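PDB 3H6X: dUTPase from Streptococcus mutans, which probably hydrolyses dUTP to dUMP and diphosphate as a trimeric, jelly-roll dUTPase, removing dUTP from the nucleotide pool. Local coordinates for residues 38-41 with 42-46; 64-68 with 69-73; 93-97 with 98-102. All coordinates share one frame; numbering follows the deposited sequence.

Interaction 1 of 3, residues 38-41 with 42-46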
# COMPACT_ATOMS: atom_id res chain seq x y z
N THR B 38 10.46 -19.30 -10.87
CA THR B 38 10.80 -17.99 -11.40
C THR B 38 12.08 -17.47 -10.74
O THR B 38 12.17 -17.37 -9.52
CB THR B 38 9.65 -16.98 -11.15
OG1 THR B 38 8.47 -17.41 -11.83
CG2 THR B 38 10.02 -15.60 -11.66
N GLU B 39 13.07 -17.17 -11.57
CA GLU B 39 14.34 -16.61 -11.08
C GLU B 39 14.33 -15.09 -11.18
O GLU B 39 13.86 -14.51 -12.16
CB GLU B 39 15.50 -17.12 -11.93
CG GLU B 39 15.97 -18.51 -11.58
CD GLU B 39 17.14 -18.93 -12.46
OE1 GLU B 39 17.00 -18.87 -13.70
OE2 GLU B 39 18.20 -19.29 -11.91
N ILE B 40 14.89 -14.44 -10.15
CA ILE B 40 15.02 -12.99 -10.17
C ILE B 40 16.48 -12.62 -9.90
O ILE B 40 16.98 -12.83 -8.79
CB ILE B 40 14.10 -12.30 -9.14
CG1 ILE B 40 12.67 -12.84 -9.29
CG2 ILE B 40 14.14 -10.81 -9.34
CD1 ILE B 40 11.67 -12.22 -8.34
N SER B 41 17.14 -12.09 -10.92
CA SER B 41 18.54 -11.68 -10.80
C SER B 41 18.75 -10.58 -9.78
O SER B 41 17.83 -9.84 -9.43
CB SER B 41 19.08 -11.23 -12.17
OG SER B 41 18.95 -12.27 -13.11
N ALA B 42 19.97 -10.46 -9.28
CA ALA B 42 20.32 -9.39 -8.37
C ALA B 42 19.89 -8.03 -8.90
O ALA B 42 20.23 -7.65 -10.03
CB ALA B 42 21.84 -9.39 -8.11
N GLY B 43 19.13 -7.30 -8.08
CA GLY B 43 18.66 -5.97 -8.44
C GLY B 43 17.58 -5.88 -9.51
O GLY B 43 17.14 -4.77 -9.85
N ALA B 44 17.14 -7.02 -10.03
CA ALA B 44 16.18 -7.03 -11.15
C ALA B 44 14.72 -6.95 -10.70
O ALA B 44 14.38 -7.35 -9.58
CB ALA B 44 16.38 -8.26 -12.00
N ILE B 45 13.87 -6.48 -11.61
CA ILE B 45 12.42 -6.52 -11.43
C ILE B 45 11.84 -7.56 -12.38
O ILE B 45 12.12 -7.53 -13.59
CB ILE B 45 11.77 -5.17 -11.75
CG1 ILE B 45 12.27 -4.07 -10.80
CG2 ILE B 45 10.24 -5.29 -11.63
CD1 ILE B 45 11.86 -2.69 -11.22
N VAL B 46 11.06 -8.49 -11.84
CA VAL B 46 10.44 -9.57 -12.62
C VAL B 46 8.96 -9.68 -12.30
O VAL B 46 8.57 -9.60 -11.13
CB VAL B 46 11.11 -10.94 -12.32
CG1 VAL B 46 10.33 -12.11 -12.94
CG2 VAL B 46 12.56 -10.92 -12.84
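Val46 turns its isopropyl group back under the strand that precedes the turn and meets both Thr38 and Ile40. Starting at its root, Val46 CB lies 3.9 Å from Ile40 CG1, so the valine is met by Ile40 already at its branch point. From there the two branches part. Val46 CG1, set anti to the backbone N (chi1 170°), reaches Thr38 CG2 at 3.7 Å, the two side chains lying alongside each other and running opposite ways. Val46 CG2 goes to the other neighbour and touches Ile40 CG2 at 3.8 Å, while also brushing the carbonyl oxygen of Glu39. Thr38 thus offers its methyl to the valine, and its hydroxyl OG1 is hydrogen-bonded to Glu36 O.

The chain reverses through a type II beta turn from Ser41 to Ala44, closed by Ala44 N giving a hydrogen bond to Ser41 O (3.0 Å, 162° at the hydrogen). Gly43 takes the third position of the turn, where phi is positive (72°). This is not a plain hairpin: in the jelly roll, strand 38-40 pairs with 111-113, whereas strand 45-49 pairs with 100-105, so the turn passes the chain from one sheet to another. Asn105, at the end of 100-105, holds both arms of the turn, its ND2 donating to Ile40 O and its backbone hydrogen-bonded to Ala44.

Closer to the turn, Ile40 CG2 meets Ala44 CB at 4.3 Å, and the same methyl rests on a carbonyl oxygen, 3.5 Å from Ala44 O. Ala44 CB points back to residues 38-41 and lies 3.3 Å from Ser41 O.

Interaction 2 of 3, residues 64-68 with 69-73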
# COMPACT_ATOMS: atom_id res chain seq x y z
N LEU B 64 -3.32 -6.23 -4.06
CA LEU B 64 -2.27 -7.22 -3.76
C LEU B 64 -1.24 -6.55 -2.88
O LEU B 64 -0.70 -5.51 -3.24
CB LEU B 64 -1.57 -7.64 -5.05
CG LEU B 64 -2.46 -8.21 -6.16
CD1 LEU B 64 -1.59 -8.63 -7.34
CD2 LEU B 64 -3.28 -9.37 -5.61
N PHE B 65 -0.99 -7.14 -1.71
CA PHE B 65 0.02 -6.63 -0.79
C PHE B 65 1.16 -7.60 -0.67
O PHE B 65 1.00 -8.82 -0.82
CB PHE B 65 -0.57 -6.38 0.61
CG PHE B 65 -1.71 -5.41 0.63
CD1 PHE B 65 -1.49 -4.05 0.47
CD2 PHE B 65 -3.01 -5.87 0.80
CE1 PHE B 65 -2.56 -3.16 0.48
CE2 PHE B 65 -4.07 -4.98 0.81
CZ PHE B 65 -3.84 -3.62 0.66
N ASP B 66 2.33 -7.06 -0.36
CA ASP B 66 3.50 -7.88 -0.10
C ASP B 66 3.21 -8.77 1.11
O ASP B 66 2.40 -8.43 1.98
CB ASP B 66 4.66 -6.96 0.29
CG ASP B 66 5.94 -7.30 -0.43
OD1 ASP B 66 6.08 -8.45 -0.91
OD2 ASP B 66 6.79 -6.40 -0.56
N ARG B 67 3.85 -9.92 1.16
CA ARG B 67 3.86 -10.71 2.40
C ARG B 67 4.93 -10.13 3.30
O ARG B 67 5.99 -9.72 2.83
CB ARG B 67 4.18 -12.17 2.10
CG ARG B 67 3.13 -12.88 1.25
CD ARG B 67 3.37 -14.38 1.27
NE ARG B 67 3.01 -14.97 2.55
CZ ARG B 67 3.71 -15.92 3.16
NH1 ARG B 67 4.83 -16.38 2.62
NH2 ARG B 67 3.30 -16.39 4.32
N SER B 68 4.64 -10.09 4.60
CA SER B 68 5.54 -9.50 5.57
C SER B 68 6.94 -10.07 5.46
O SER B 68 7.93 -9.34 5.55
CB SER B 68 4.97 -9.72 6.99
OG SER B 68 5.94 -9.38 7.98
N SER B 69 7.03 -11.37 5.25
CA SER B 69 8.35 -12.02 5.27
C SER B 69 9.16 -11.82 3.99
O SER B 69 10.35 -12.12 3.95
CB SER B 69 8.20 -13.51 5.55
OG SER B 69 7.46 -14.14 4.53
N ASN B 70 8.54 -11.30 2.93
CA ASN B 70 9.28 -11.17 1.66
C ASN B 70 10.57 -10.35 1.81
O ASN B 70 11.63 -10.83 1.45
CB ASN B 70 8.41 -10.60 0.55
CG ASN B 70 7.52 -11.64 -0.08
OD1 ASN B 70 7.71 -12.84 0.12
ND2 ASN B 70 6.52 -11.18 -0.85
N PRO B 71 10.49 -9.13 2.37
CA PRO B 71 11.73 -8.35 2.38
C PRO B 71 12.77 -8.87 3.35
O PRO B 71 13.94 -9.00 2.99
CB PRO B 71 11.29 -6.94 2.83
CG PRO B 71 9.80 -6.92 2.71
CD PRO B 71 9.29 -8.32 2.63
N ARG B 72 12.38 -9.14 4.59
CA ARG B 72 13.42 -9.49 5.55
C ARG B 72 13.88 -10.94 5.46
O ARG B 72 15.00 -11.24 5.87
CB ARG B 72 13.07 -9.07 6.98
CG ARG B 72 12.04 -9.88 7.67
CD ARG B 72 12.00 -9.46 9.14
NE ARG B 72 10.92 -10.07 9.91
CZ ARG B 72 10.45 -11.30 9.73
NH1 ARG B 72 10.98 -12.09 8.81
NH2 ARG B 72 9.46 -11.76 10.49
N LYS B 73 13.06 -11.83 4.90
CA LYS B 73 13.46 -13.22 4.76
C LYS B 73 13.97 -13.58 3.38
O LYS B 73 14.92 -14.35 3.27
CB LYS B 73 12.31 -14.15 5.13
CG LYS B 73 11.81 -13.93 6.53
CD LYS B 73 12.62 -14.75 7.49
CE LYS B 73 12.06 -16.15 7.49
NZ LYS B 73 13.13 -17.16 7.49
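The carboxylate of Asp66 and the amide of Asn70 meet with their planes turned 65° apart, joined by one short, nearly straight hydrogen bond (169° at the hydrogen). Asn70 ND2 comes to Asp66 OD1 almost in line with the CG-OD1 bond of the aspartate; OD1 lies 2.8 Å from ND2, close to the plane of the amide, as a well-directed N-H requires. The third flat group, the guanidinium of Arg67, has Ser69 OG over one face, 3.9 Å from NH1, a loose approach rather than a bond. A bend at chi3 (73°) of Arg67 swings the guanidinium round toward that hydroxyl.

Both polar side chains of the first pair have further partners: Asn70 ND2 also gives a hydrogen bond to Val119 O, and Asp66 OD2 accepts one from Leu78 N. Both residues are buried, and these bonds fix the rotation of the amide and the carboxylate and satisfy the polar atoms involved.

The backbone closes over the same corner. Asn70 N bonds to Arg67 O at 3.0 Å, and Asn70 CB packs 3.4 Å from that oxygen. Pro71 follows and sets its CD against the carbonyls, 3.4 Å from Ser68 O. At the subunit interface, Ser68, Pro71 and Arg72 pack on Gln102 of a second subunit.

Strand 60-66 is in this way locked to the short helix 69-74 by a side-chain bridge and a turn. The Arg-Ser-Ser run at 67-69 matches a conserved sequence motif of trimeric dUTPases, which in relatives lines the phosphate-binding part of an active site built at subunit interfaces; the close approach of Arg118 to Arg67 is consistent with a pocket for an anion.

Interaction 3 of 3, residues 93-97 with 98-102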
# COMPACT_ATOMS: atom_id res chain seq x y z
N PRO B 93 -8.92 -9.77 -23.26
CA PRO B 93 -8.48 -10.54 -24.43
C PRO B 93 -6.97 -10.68 -24.55
O PRO B 93 -6.53 -11.49 -25.37
CB PRO B 93 -8.99 -9.71 -25.62
CG PRO B 93 -9.74 -8.55 -25.08
CD PRO B 93 -9.44 -8.43 -23.61
N ASN B 94 -6.20 -9.93 -23.77
CA ASN B 94 -4.74 -9.93 -23.91
C ASN B 94 -4.07 -11.02 -23.07
O ASN B 94 -3.19 -11.72 -23.56
CB ASN B 94 -4.15 -8.57 -23.53
CG ASN B 94 -4.59 -7.45 -24.45
OD1 ASN B 94 -4.99 -7.69 -25.60
ND2 ASN B 94 -4.50 -6.21 -23.97
N ASN B 95 -4.48 -11.17 -21.81
CA ASN B 95 -3.83 -12.19 -20.97
C ASN B 95 -4.80 -12.87 -20.01
O ASN B 95 -4.38 -13.55 -19.05
CB ASN B 95 -2.64 -11.61 -20.21
CG ASN B 95 -3.06 -10.65 -19.10
OD1 ASN B 95 -4.26 -10.41 -18.89
ND2 ASN B 95 -2.08 -10.09 -18.40
N GLU B 96 -6.10 -12.71 -20.30
CA GLU B 96 -7.17 -13.39 -19.58
C GLU B 96 -7.34 -12.86 -18.16
O GLU B 96 -8.11 -13.42 -17.38
CB GLU B 96 -6.90 -14.90 -19.54
CG GLU B 96 -8.14 -15.76 -19.45
CD GLU B 96 -7.81 -17.25 -19.45
OE1 GLU B 96 -7.11 -17.72 -20.39
OE2 GLU B 96 -8.26 -17.96 -18.54
N GLY B 97 -6.62 -11.79 -17.83
CA GLY B 97 -6.67 -11.26 -16.47
C GLY B 97 -5.71 -11.94 -15.53
O GLY B 97 -5.83 -11.84 -14.31
N HIS B 98 -4.72 -12.61 -16.11
CA HIS B 98 -3.68 -13.27 -15.31
C HIS B 98 -3.00 -12.26 -14.40
O HIS B 98 -2.45 -11.26 -14.86
CB HIS B 98 -2.66 -13.89 -16.26
CG HIS B 98 -1.63 -14.76 -15.57
ND1 HIS B 98 -0.56 -15.27 -16.25
CD2 HIS B 98 -1.54 -15.18 -14.29
CE1 HIS B 98 0.18 -15.99 -15.40
NE2 HIS B 98 -0.41 -15.96 -14.22
N ILE B 99 -3.03 -12.53 -13.10
CA ILE B 99 -2.42 -11.64 -12.13
C ILE B 99 -0.93 -11.96 -11.97
O ILE B 99 -0.56 -13.11 -11.80
CB ILE B 99 -3.12 -11.81 -10.76
CG1 ILE B 99 -4.57 -11.30 -10.85
CG2 ILE B 99 -2.34 -11.07 -9.65
CD1 ILE B 99 -5.42 -11.75 -9.69
N PHE B 100 -0.10 -10.93 -12.14
CA PHE B 100 1.34 -11.02 -11.89
C PHE B 100 1.71 -10.15 -10.70
O PHE B 100 1.11 -9.08 -10.50
CB PHE B 100 2.13 -10.52 -13.10
CG PHE B 100 2.08 -11.44 -14.29
CD1 PHE B 100 0.99 -11.41 -15.15
CD2 PHE B 100 3.13 -12.31 -14.57
CE1 PHE B 100 0.93 -12.25 -16.26
CE2 PHE B 100 3.09 -13.13 -15.68
CZ PHE B 100 1.99 -13.11 -16.52
N ALA B 101 2.71 -10.59 -9.94
CA ALA B 101 3.30 -9.79 -8.87
C ALA B 101 4.65 -9.23 -9.33
O ALA B 101 5.55 -9.98 -9.70
CB ALA B 101 3.49 -10.65 -7.63
N GLN B 102 4.78 -7.91 -9.36
CA GLN B 102 6.01 -7.27 -9.82
C GLN B 102 7.03 -7.19 -8.67
O GLN B 102 6.94 -6.30 -7.82
CB GLN B 102 5.67 -5.87 -10.34
CG GLN B 102 6.75 -5.24 -11.22
CD GLN B 102 6.38 -3.83 -11.67
OE1 GLN B 102 5.20 -3.51 -11.87
NE2 GLN B 102 7.39 -2.98 -11.82
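Asn95 and His98 close a type I' beta turn, the bend that leads the chain from an irregular loop into strand 100-105 of the jelly roll. The tight part is the turn itself. His98 N donates to Asn95 O at 3.1 Å (158° at the hydrogen), and His98 CB presses on the same oxygen at 3.3 Å. An Asx turn is laid over this bend: Asn95 OD1 accepts from Gly97 N at 2.9 Å. With CG placed between the backbone N and the carbonyl carbon (chi1 71°), the Asn95 amide folds over the turn instead of pointing away from it. Glu96 and Gly97 fill the two central positions, both with positive phi. The hydroxyl of Tyr89 bonds to both Asn95 ND2 and His98 O and so ties the two ends of the turn. His98 is buried; its CG, anti to the backbone N (chi1 -172°), carries the imidazole away from residues 93-97 to where NE2 accepts a hydrogen bond from Gly51 N.

Only the approach of Asn95 to Phe100 is loose: ND2 comes to the edge of the phenyl ring, near its plane, but stays 4.3 Å from Phe100 CE1. On the more open side, Glu96 is partly exposed and its carboxylate leaves the contact altogether, for a salt bridge with Lys53 and a hydrogen bond with Thr11.

Past the turn the two rings of 98-102 come together, Phe100 CD1 standing over one face of the His98 imidazole, offset toward the rim, 4.2 Å above the ring plane.

How the interactions relate
Interactions 1 and 3 meet within one sheet, where strands 45-49 and 100-105 are neighbours: Ile45 CG2 packs 3.5 Å from Gln102 CG. Interaction 3 also touches interaction 2, through Leu64 CD1 at 3.4 Å from Ile99 CG2, although their centres are 21 Å apart and lie on opposite sides of the chain's centre. Interactions 1 and 2 do not touch; their nearest atoms are about 9 Å apart. Arg72 of one subunit packs on Gln102 of another, so interactions 2 and 3 also meet across the trimer. Of the three, interaction 2 carries the motif expected near the phosphates of dUTP, while interaction 1 is a surface turn.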